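Local coordinates for protein HTPA Reductase (Selaginella moellendorffii, PDB 5U5N) that probably reduces 4-hydroxy-tetrahydrodipicolinate to tetrahydrodipicolinate with NADH or NADPH, a step of lysine biosynthesis by the diaminopimelate pathway, at residues 99-104 with 245-250; 132-137 with 271-276; 252-257 with 265-270. All coordinates share one frame; numbering follows the deposited sequence.

In the fold
The three contacts cluster where the later part of the chain folds back onto the Rossmann-like nucleotide-binding sheet. Contacts 1 and 3 lie about 9 Å apart, centre to centre, and share helix 241-259 and the parallel sheet: contact 1 sets the helix against strand 100-102, and contact 3 sets its next turns against strand 266-267. Contact 2 lies about 13 Å from contact 1 and 12 Å from contact 3, sharing helix 269-274 with the latter. Along the chain contact 1 closes before contact 3 opens, whereas contact 2 begins inside contact 1 and encloses contact 3. Together they join the dinucleotide site to helix 131-146 and, chiefly through contact 2, to the dimer partner.

Contact 1: 99-104 with 245-250; sequences PFVMGT and QGTVDA. With NAD (nicotinamide-adenine-dinucleotide), chain C.
Val101 and Ala250 bring the middle of strand 100-102 up to helix 241-259, their CA atoms 7.3 Å apart, in the way a helix covers the parallel sheet of a Rossmann-type nucleotide-binding domain. Here the covering helix comes from late in the chain. With CG1 anti to the backbone N (chi1 178°), Val101 holds that methyl out to the helix. There it meets Ala250 CB at 4.2 Å and Thr247 CG2, one turn earlier, at 4.3 Å. Alanine suits position 250 because its single methyl lets the branched valine approach the helix closely. Thr247 presents a methyl to the sheet while its OG1 is bonded to Tyr243 O and Tyr80 OH, so its polar atom is satisfied in a buried place. Met129 touches Val101, Thr247 and Ala250 and binds the dinucleotide by its backbone N, which ties the packing to the cofactor site.

Past the strand's C-terminal end the backbone turns to the ligand. The carboxamide N7N of NAD donates to Gly103 O at 3.0 Å in a nearly straight bond (170°), which helps fix the rotation of the nicotinamide amide. Thr104 divides its two branches: OG1 is engaged by Asp79 and by the backbone N of Thr81, and CG2 rests 3.6 Å from the ribose oxygen O3D of NAD.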
loop_
_atom_site.group_PDB
_atom_site.type_symbol
_atom_site.label_atom_id
_atom_site.label_comp_id
_atom_site.label_asym_id
_atom_site.label_seq_id
_atom_site.Cartn_x
_atom_site.Cartn_y
_atom_site.Cartn_z
ATOM N N PRO A 99 19.225 -1.212 28.225
ATOM C CA PRO A 99 18.243 -1.054 27.134
ATOM C C PRO A 99 18.158 -2.306 26.286
ATOM O O PRO A 99 19.168 -2.943 26.072
ATOM C CB PRO A 99 18.786 0.135 26.317
ATOM C CG PRO A 99 20.194 0.309 26.736
ATOM C CD PRO A 99 20.341 -0.266 28.115
ATOM N N PHE A 100 16.960 -2.669 25.830
ATOM C CA PHE A 100 16.809 -3.896 25.071
ATOM C C PHE A 100 15.816 -3.861 23.912
ATOM O O PHE A 100 14.825 -3.146 23.939
ATOM C CB PHE A 100 16.491 -5.093 25.999
ATOM C CG PHE A 100 15.155 -5.035 26.668
ATOM C CD1 PHE A 100 14.977 -4.304 27.814
ATOM C CD2 PHE A 100 14.072 -5.740 26.145
ATOM C CE1 PHE A 100 13.746 -4.250 28.431
ATOM C CE2 PHE A 100 12.825 -5.679 26.734
ATOM C CZ PHE A 100 12.664 -4.936 27.888
ATOM N N VAL A 101 16.106 -4.708 22.930
ATOM C CA VAL A 101 15.225 -5.026 21.849
ATOM C C VAL A 101 14.781 -6.474 22.020
ATOM O O VAL A 101 15.594 -7.383 21.864
ATOM C CB VAL A 101 15.955 -4.845 20.511
ATOM C CG1 VAL A 101 15.040 -5.238 19.349
ATOM C CG2 VAL A 101 16.431 -3.402 20.381
ATOM N N MET A 102 13.489 -6.665 22.307
ATOM C CA MET A 102 12.885 -7.974 22.555
ATOM C C MET A 102 12.147 -8.449 21.316
ATOM O O MET A 102 11.082 -7.925 21.000
ATOM C CB MET A 102 11.922 -7.855 23.770
ATOM C CG MET A 102 11.090 -9.084 24.129
ATOM S SD MET A 102 12.138 -10.405 24.788
ATOM C CE MET A 102 12.487 -9.762 26.429
ATOM N N GLY A 103 12.737 -9.404 20.608
ATOM C CA GLY A 103 12.127 -10.021 19.440
ATOM C C GLY A 103 11.454 -11.366 19.736
ATOM O O GLY A 103 10.774 -11.923 18.891
ATOM N N THR A 104 11.652 -11.891 20.937
ATOM C CA THR A 104 11.136 -13.196 21.315
ATOM C C THR A 104 9.617 -13.096 21.454
ATOM O O THR A 104 9.110 -12.169 22.065
ATOM C CB THR A 104 11.737 -13.627 22.666
ATOM O OG1 THR A 104 13.160 -13.499 22.631
ATOM C CG2 THR A 104 11.354 -15.080 23.038
ATOM N N GLN A 245 17.619 -8.187 9.603
ATOM C CA GLN A 245 17.811 -6.810 9.100
ATOM C C GLN A 245 16.928 -5.797 9.853
ATOM O O GLN A 245 17.377 -4.708 10.143
ATOM C CB GLN A 245 17.578 -6.726 7.573
ATOM C CG GLN A 245 18.596 -7.500 6.751
ATOM C CD GLN A 245 20.008 -7.075 7.043
ATOM O OE1 GLN A 245 20.280 -5.901 7.104
ATOM N NE2 GLN A 245 20.914 -8.038 7.267
ATOM N N GLY A 246 15.707 -6.159 10.219
ATOM C CA GLY A 246 14.877 -5.267 11.014
ATOM C C GLY A 246 15.399 -5.063 12.422
ATOM O O GLY A 246 15.346 -3.957 12.951
ATOM N N THR A 247 15.921 -6.113 13.039
ATOM C CA THR A 247 16.583 -5.980 14.344
ATOM C C THR A 247 17.774 -4.971 14.312
ATOM O O THR A 247 17.919 -4.138 15.210
ATOM C CB THR A 247 17.044 -7.348 14.914
ATOM O OG1 THR A 247 15.987 -8.311 14.827
ATOM C CG2 THR A 247 17.426 -7.159 16.341
ATOM N N VAL A 248 18.601 -5.023 13.278
ATOM C CA VAL A 248 19.679 -4.037 13.144
ATOM C C VAL A 248 19.128 -2.592 13.126
ATOM O O VAL A 248 19.592 -1.705 13.820
ATOM C CB VAL A 248 20.528 -4.293 11.881
ATOM C CG1 VAL A 248 21.494 -3.140 11.608
ATOM C CG2 VAL A 248 21.317 -5.588 12.016
ATOM N N ASP A 249 18.089 -2.376 12.327
ATOM C CA ASP A 249 17.432 -1.062 12.248
ATOM C C ASP A 249 16.836 -0.635 13.579
ATOM O O ASP A 249 16.927 0.528 13.955
ATOM C CB ASP A 249 16.341 -1.074 11.199
ATOM C CG ASP A 249 16.872 -1.441 9.811
ATOM O OD1 ASP A 249 18.069 -1.147 9.492
ATOM O OD2 ASP A 249 16.056 -2.021 9.031
ATOM N N ALA A 250 16.231 -1.582 14.287
ATOM C CA ALA A 250 15.661 -1.280 15.588
ATOM C C ALA A 250 16.784 -0.807 16.526
ATOM O O ALA A 250 16.617 0.157 17.257
ATOM C CB ALA A 250 14.915 -2.505 16.159
HETATM P PA NAD C . 15.934 -21.322 19.059
HETATM O O1A NAD C . 15.229 -22.445 19.799
HETATM O O2A NAD C . 16.736 -21.584 17.800
HETATM O O5B NAD C . 16.904 -20.537 20.050
HETATM C C5B NAD C . 16.452 -19.915 21.237
HETATM C C4B NAD C . 17.640 -19.928 22.190
HETATM O O4B NAD C . 17.349 -19.230 23.400
HETATM C C3B NAD C . 18.081 -21.340 22.578
HETATM O O3B NAD C . 19.338 -21.634 21.942
HETATM C C2B NAD C . 18.116 -21.334 24.115
HETATM O O2B NAD C . 19.225 -22.097 24.644
HETATM C C1B NAD C . 18.121 -19.829 24.446
HETATM N N9A NAD C . 17.599 -19.391 25.769
HETATM C C8A NAD C . 16.550 -19.903 26.447
HETATM N N7A NAD C . 16.368 -19.243 27.614
HETATM C C5A NAD C . 17.302 -18.278 27.694
HETATM C C6A NAD C . 17.681 -17.236 28.673
HETATM N N6A NAD C . 16.990 -17.081 29.823
HETATM N N1A NAD C . 18.726 -16.428 28.387
HETATM C C2A NAD C . 19.440 -16.564 27.249
HETATM N N3A NAD C . 19.154 -17.505 26.317
HETATM C C4A NAD C . 18.113 -18.374 26.476
HETATM O O3 NAD C . 14.816 -20.182 18.803
HETATM P PN NAD C . 14.792 -19.214 17.502
HETATM O O1N NAD C . 14.467 -20.113 16.331
HETATM O O2N NAD C . 16.051 -18.368 17.478
HETATM O O5D NAD C . 13.573 -18.244 17.926
HETATM C C5D NAD C . 13.678 -17.479 19.122
HETATM C C4D NAD C . 12.416 -16.686 19.434
HETATM O O4D NAD C . 12.302 -15.603 18.504
HETATM C C3D NAD C . 11.119 -17.502 19.333
HETATM O O3D NAD C . 10.213 -17.179 20.404
HETATM C C2D NAD C . 10.532 -17.084 17.999
HETATM O O2D NAD C . 9.105 -17.123 17.962
HETATM C C1D NAD C . 11.005 -15.640 17.890
HETATM N N1N NAD C . 11.009 -15.065 16.529
HETATM C C2N NAD C . 10.529 -13.813 16.417
HETATM C C3N NAD C . 10.485 -13.142 15.198
HETATM C C7N NAD C . 9.922 -11.736 15.111
HETATM O O7N NAD C . 9.446 -11.366 14.050
HETATM N N7N NAD C . 9.922 -10.900 16.162
HETATM C C4N NAD C . 10.955 -13.816 14.069
HETATM C C5N NAD C . 11.449 -15.113 14.188
HETATM C C6N NAD C . 11.467 -15.725 15.441
#

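Contact 2: 132-137 with 271-276; sequences QVVAFV and DVLEGG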
loop_
_atom_site.group_PDB
_atom_site.type_symbol
_atom_site.label_atom_id
_atom_site.label_comp_id
_atom_site.label_asym_id
_atom_site.label_seq_id
_atom_site.Cartn_x
_atom_site.Cartn_y
_atom_site.Cartn_z
ATOM N N GLN A 132 9.547 -4.356 6.854
ATOM C CA GLN A 132 8.884 -4.043 5.568
ATOM C C GLN A 132 7.482 -4.625 5.546
ATOM O O GLN A 132 6.555 -4.024 4.952
ATOM C CB GLN A 132 9.707 -4.545 4.377
ATOM C CG GLN A 132 10.991 -3.749 4.142
ATOM C CD GLN A 132 12.108 -4.062 5.151
ATOM O OE1 GLN A 132 12.024 -5.054 5.895
ATOM N NE2 GLN A 132 13.158 -3.221 5.163
ATOM N N VAL A 133 7.328 -5.798 6.150
ATOM C CA VAL A 133 6.004 -6.396 6.319
ATOM C C VAL A 133 5.160 -5.533 7.278
ATOM O O VAL A 133 3.966 -5.269 6.986
ATOM C CB VAL A 133 6.069 -7.884 6.737
ATOM C CG1 VAL A 133 4.677 -8.414 7.043
ATOM C CG2 VAL A 133 6.674 -8.730 5.618
ATOM N N VAL A 134 5.764 -5.036 8.361
ATOM C CA VAL A 134 5.047 -4.159 9.291
ATOM C C VAL A 134 4.544 -2.880 8.566
ATOM O O VAL A 134 3.414 -2.421 8.830
ATOM C CB VAL A 134 5.910 -3.751 10.504
ATOM C CG1 VAL A 134 5.233 -2.668 11.341
ATOM C CG2 VAL A 134 6.225 -4.967 11.363
ATOM N N ALA A 135 5.388 -2.302 7.707
ATOM C CA ALA A 135 5.020 -1.070 6.983
ATOM C C ALA A 135 3.829 -1.264 6.058
ATOM O O ALA A 135 2.962 -0.357 5.965
ATOM C CB ALA A 135 6.206 -0.522 6.185
ATOM N N PHE A 136 3.810 -2.401 5.356
ATOM C CA PHE A 136 2.718 -2.746 4.450
ATOM C C PHE A 136 1.414 -2.931 5.209
ATOM O O PHE A 136 0.370 -2.417 4.799
ATOM C CB PHE A 136 3.019 -4.035 3.676
ATOM C CG PHE A 136 1.829 -4.598 2.973
ATOM C CD1 PHE A 136 1.248 -3.859 1.919
ATOM C CD2 PHE A 136 1.264 -5.825 3.340
ATOM C CE1 PHE A 136 0.129 -4.336 1.245
ATOM C CE2 PHE A 136 0.150 -6.316 2.644
ATOM C CZ PHE A 136 -0.426 -5.559 1.602
ATOM N N VAL A 137 1.492 -3.673 6.316
ATOM C CA VAL A 137 0.339 -3.919 7.171
ATOM C C VAL A 137 -0.246 -2.598 7.634
ATOM O O VAL A 137 -1.473 -2.404 7.581
ATOM C CB VAL A 137 0.691 -4.825 8.377
ATOM C CG1 VAL A 137 -0.399 -4.805 9.452
ATOM C CG2 VAL A 137 0.893 -6.242 7.888
ATOM N N ASP A 271 7.286 2.817 15.324
ATOM C CA ASP A 271 8.141 3.959 15.702
ATOM C C ASP A 271 9.469 3.938 14.952
ATOM O O ASP A 271 9.921 4.964 14.555
ATOM C CB ASP A 271 8.416 3.964 17.220
ATOM C CG ASP A 271 7.141 4.103 18.051
ATOM O OD1 ASP A 271 6.246 4.881 17.660
ATOM O OD2 ASP A 271 7.035 3.431 19.085
ATOM N N VAL A 272 10.071 2.756 14.797
ATOM C CA VAL A 272 11.328 2.570 14.060
ATOM C C VAL A 272 11.114 2.971 12.586
ATOM O O VAL A 272 11.917 3.683 12.029
ATOM C CB VAL A 272 11.874 1.116 14.142
ATOM C CG1 VAL A 272 13.132 0.909 13.300
ATOM C CG2 VAL A 272 12.151 0.696 15.580
ATOM N N LEU A 273 10.030 2.511 11.977
ATOM C CA LEU A 273 9.730 2.862 10.567
ATOM C C LEU A 273 9.596 4.386 10.389
ATOM O O LEU A 273 10.148 4.961 9.471
ATOM C CB LEU A 273 8.475 2.130 10.097
ATOM C CG LEU A 273 8.679 0.638 9.839
ATOM C CD1 LEU A 273 7.363 -0.123 9.814
ATOM C CD2 LEU A 273 9.448 0.376 8.549
ATOM N N GLU A 274 8.887 5.016 11.317
ATOM C CA GLU A 274 8.697 6.468 11.328
ATOM C C GLU A 274 10.007 7.246 11.449
ATOM O O GLU A 274 10.122 8.324 10.913
ATOM C CB GLU A 274 7.734 6.896 12.443
ATOM C CG GLU A 274 6.265 6.599 12.181
ATOM C CD GLU A 274 5.413 6.632 13.445
ATOM O OE1 GLU A 274 5.969 6.392 14.553
ATOM O OE2 GLU A 274 4.188 6.842 13.358
ATOM N N GLY A 275 11.003 6.688 12.155
ATOM C CA GLY A 275 12.334 7.304 12.229
ATOM C C GLY A 275 13.214 7.298 10.967
ATOM O O GLY A 275 14.290 7.880 10.972
ATOM N N GLY A 276 12.803 6.575 9.922
ATOM C CA GLY A 276 13.466 6.643 8.623
ATOM C C GLY A 276 14.579 5.635 8.527
ATOM O O GLY A 276 14.892 4.980 9.508
#
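Leu273 carries this meeting of helices, reaching from helix 269-274 to Val134 and Ala135 on helix 131-146. Its segment starts at Asp271, whose OD2 accepts a bond from Asn268 N while Asn268 caps the start of the helix; an acidic residue suits this place, three after the N-cap, because its carboxylate completes the capping box. Val272 turns to another side and packs on Phe253, where a branched apolar residue fills space beside helix 241-259. Leu273 follows, pointing at the other helix. Its CG stands anti to the carbonyl carbon (chi1 -74°), which carries the forked end over the backbone of helix 131-146. Branch CD1 does most of the touching: it lies 3.6 Å from Ala135 N, 3.7 Å from Val134 CG1 and 3.8 Å from Ala135 CB. The second branch, CD2, is 4.1 Å from Ala135 CB. The small alanine lets the leucine come down onto the helix backbone, and the valine walls one side of it. Glu274, on the exposed side, packs against Gln146 of the second subunit. Gly275 N still bonds to Asp271 O, and Gly276 is the first residue to leave helical backbone torsions, with a positive phi of 89° that glycine adopts easily. Helix 131-146 in turn packs on helix 171-182 and strand 229-238, while Phe147 of the second subunit covers both Ala135 and Leu273, so the two helices meet at the dimer interface.

Contact 3: 252-257 with 265-270; sequences LFLSKK and RLYNMI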
loop_
_atom_site.group_PDB
_atom_site.type_symbol
_atom_site.label_atom_id
_atom_site.label_comp_id
_atom_site.label_asym_id
_atom_site.label_seq_id
_atom_site.Cartn_x
_atom_site.Cartn_y
_atom_site.Cartn_z
ATOM N N LEU A 252 19.671 0.553 15.740
ATOM C CA LEU A 252 20.108 1.871 15.277
ATOM C C LEU A 252 19.157 2.970 15.730
ATOM O O LEU A 252 19.584 4.000 16.192
ATOM C CB LEU A 252 20.222 1.896 13.764
ATOM C CG LEU A 252 21.354 1.102 13.129
ATOM C CD1 LEU A 252 21.267 1.204 11.629
ATOM C CD2 LEU A 252 22.716 1.573 13.627
ATOM N N PHE A 253 17.855 2.722 15.605
ATOM C CA PHE A 253 16.850 3.650 16.100
ATOM C C PHE A 253 16.945 3.854 17.608
ATOM O O PHE A 253 17.015 4.986 18.065
ATOM C CB PHE A 253 15.459 3.186 15.669
ATOM C CG PHE A 253 14.324 4.041 16.173
ATOM C CD1 PHE A 253 13.913 5.181 15.492
ATOM C CD2 PHE A 253 13.671 3.700 17.350
ATOM C CE1 PHE A 253 12.862 5.944 15.958
ATOM C CE2 PHE A 253 12.603 4.464 17.812
ATOM C CZ PHE A 253 12.194 5.576 17.118
ATOM N N LEU A 254 16.985 2.774 18.385
ATOM C CA LEU A 254 17.016 2.893 19.863
ATOM C C LEU A 254 18.297 3.603 20.333
ATOM O O LEU A 254 18.281 4.432 21.229
ATOM C CB LEU A 254 16.863 1.516 20.544
ATOM C CG LEU A 254 16.514 1.525 22.033
ATOM C CD1 LEU A 254 15.204 2.253 22.293
ATOM C CD2 LEU A 254 16.455 0.102 22.604
ATOM N N SER A 255 19.409 3.296 19.686
ATOM C CA SER A 255 20.678 3.984 19.939
ATOM C C SER A 255 20.496 5.494 19.951
ATOM O O SER A 255 20.930 6.175 20.869
ATOM C CB SER A 255 21.674 3.599 18.870
ATOM O OG SER A 255 22.963 3.437 19.357
ATOM N N LYS A 256 19.828 5.998 18.909
ATOM C CA LYS A 256 19.635 7.422 18.757
ATOM C C LYS A 256 18.743 7.992 19.847
ATOM O O LYS A 256 19.105 8.975 20.487
ATOM C CB LYS A 256 19.057 7.723 17.392
ATOM C CG LYS A 256 19.177 9.160 16.977
ATOM C CD LYS A 256 19.380 9.192 15.467
ATOM C CE LYS A 256 19.159 10.577 14.866
ATOM N NZ LYS A 256 17.750 11.005 15.168
ATOM N N LYS A 257 17.597 7.351 20.085
ATOM C CA LYS A 257 16.692 7.796 21.143
ATOM C C LYS A 257 17.414 7.911 22.483
ATOM O O LYS A 257 17.165 8.841 23.228
ATOM C CB LYS A 257 15.510 6.830 21.333
ATOM C CG LYS A 257 14.596 6.592 20.143
ATOM C CD LYS A 257 14.034 7.878 19.527
ATOM C CE LYS A 257 14.759 8.285 18.279
ATOM N NZ LYS A 257 14.055 9.483 17.699
ATOM N N ARG A 265 10.269 6.127 26.164
ATOM C CA ARG A 265 11.181 5.010 26.475
ATOM C C ARG A 265 10.873 3.712 25.756
ATOM O O ARG A 265 11.804 2.988 25.338
ATOM C CB ARG A 265 11.193 4.742 27.980
ATOM C CG ARG A 265 11.534 5.970 28.810
ATOM C CD ARG A 265 12.800 6.665 28.280
ATOM N NE ARG A 265 13.246 7.811 29.077
ATOM C CZ ARG A 265 13.953 7.743 30.204
ATOM N NH1 ARG A 265 14.318 6.579 30.732
ATOM N NH2 ARG A 265 14.295 8.859 30.818
ATOM N N LEU A 266 9.580 3.417 25.631
ATOM C CA LEU A 266 9.114 2.185 25.055
ATOM C C LEU A 266 8.595 2.453 23.655
ATOM O O LEU A 266 7.631 3.182 23.482
ATOM C CB LEU A 266 8.001 1.592 25.934
ATOM C CG LEU A 266 7.339 0.308 25.434
ATOM C CD1 LEU A 266 8.350 -0.778 25.052
ATOM C CD2 LEU A 266 6.436 -0.246 26.549
ATOM N N TYR A 267 9.254 1.844 22.678
ATOM C CA TYR A 267 8.986 2.013 21.271
ATOM C C TYR A 267 8.593 0.663 20.728
ATOM O O TYR A 267 8.812 -0.352 21.385
ATOM C CB TYR A 267 10.223 2.533 20.540
ATOM C CG TYR A 267 10.690 3.903 21.005
ATOM C CD1 TYR A 267 11.532 4.048 22.100
ATOM C CD2 TYR A 267 10.266 5.071 20.336
ATOM C CE1 TYR A 267 11.954 5.303 22.515
ATOM C CE2 TYR A 267 10.673 6.324 20.728
ATOM C CZ TYR A 267 11.512 6.453 21.815
ATOM O OH TYR A 267 11.887 7.731 22.173
ATOM N N ASN A 268 7.960 0.675 19.559
ATOM C CA ASN A 268 7.667 -0.518 18.790
ATOM C C ASN A 268 8.217 -0.376 17.344
ATOM O O ASN A 268 8.910 0.571 17.042
ATOM C CB ASN A 268 6.166 -0.793 18.854
ATOM C CG ASN A 268 5.309 0.284 18.119
ATOM O OD1 ASN A 268 5.813 1.117 17.395
ATOM N ND2 ASN A 268 4.021 0.255 18.334
ATOM N N MET A 269 7.971 -1.341 16.486
ATOM C CA MET A 269 8.529 -1.319 15.153
ATOM C C MET A 269 7.921 -0.232 14.234
ATOM O O MET A 269 8.577 0.221 13.292
ATOM C CB MET A 269 8.416 -2.714 14.538
ATOM C CG MET A 269 9.059 -2.903 13.170
ATOM S SD MET A 269 10.821 -2.448 12.956
ATOM C CE MET A 269 11.529 -3.228 14.387
ATOM N N ILE A 270 6.688 0.199 14.517
ATOM C CA ILE A 270 6.083 1.352 13.790
ATOM C C ILE A 270 6.928 2.603 14.053
ATOM O O ILE A 270 7.243 3.357 13.135
ATOM C CB ILE A 270 4.638 1.679 14.268
ATOM C CG1 ILE A 270 3.692 0.495 14.075
ATOM C CG2 ILE A 270 4.084 2.952 13.604
ATOM C CD1 ILE A 270 3.473 0.050 12.667
#
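The rings of Phe253 and Tyr267 form a T-shaped pair, with planes at 82° and centroids 5.2 Å apart. The edge of Phe253 is directed toward the tyrosine face; CE2 of Phe253 comes closest, 3.5 Å from Tyr267 CD2. The same tyrosine face takes Lys257, whose CG stands 4.0 Å from the ring centroid in a CH-pi contact. Bends at chi2 and chi3 (-54° and 101°) fold the lysine chain back, leaving its CE above one face of Phe253, 3.8 Å from the plane, and its CD 3.4 Å from Tyr267 OH. Leu254 adds CD1, 4.1 Å from Tyr267 CD1. Helix 241-259 thus covers one side of a tyrosine on strand 266-267, the outermost strand of the parallel sheet in this chain. With Tyr267 replaced by an alanine, the Phe253 edge would probably lose its aromatic partner and the lysine methylenes the face they lie on.

Tyrosine suits the position because its ring offers a broad face to apolar groups while its hydroxyl makes a weak bond to Lys264 O. The contact is therefore held by dispersion and by C-H groups meeting pi electrons, with lysine serving through its aliphatic chain rather than its charge.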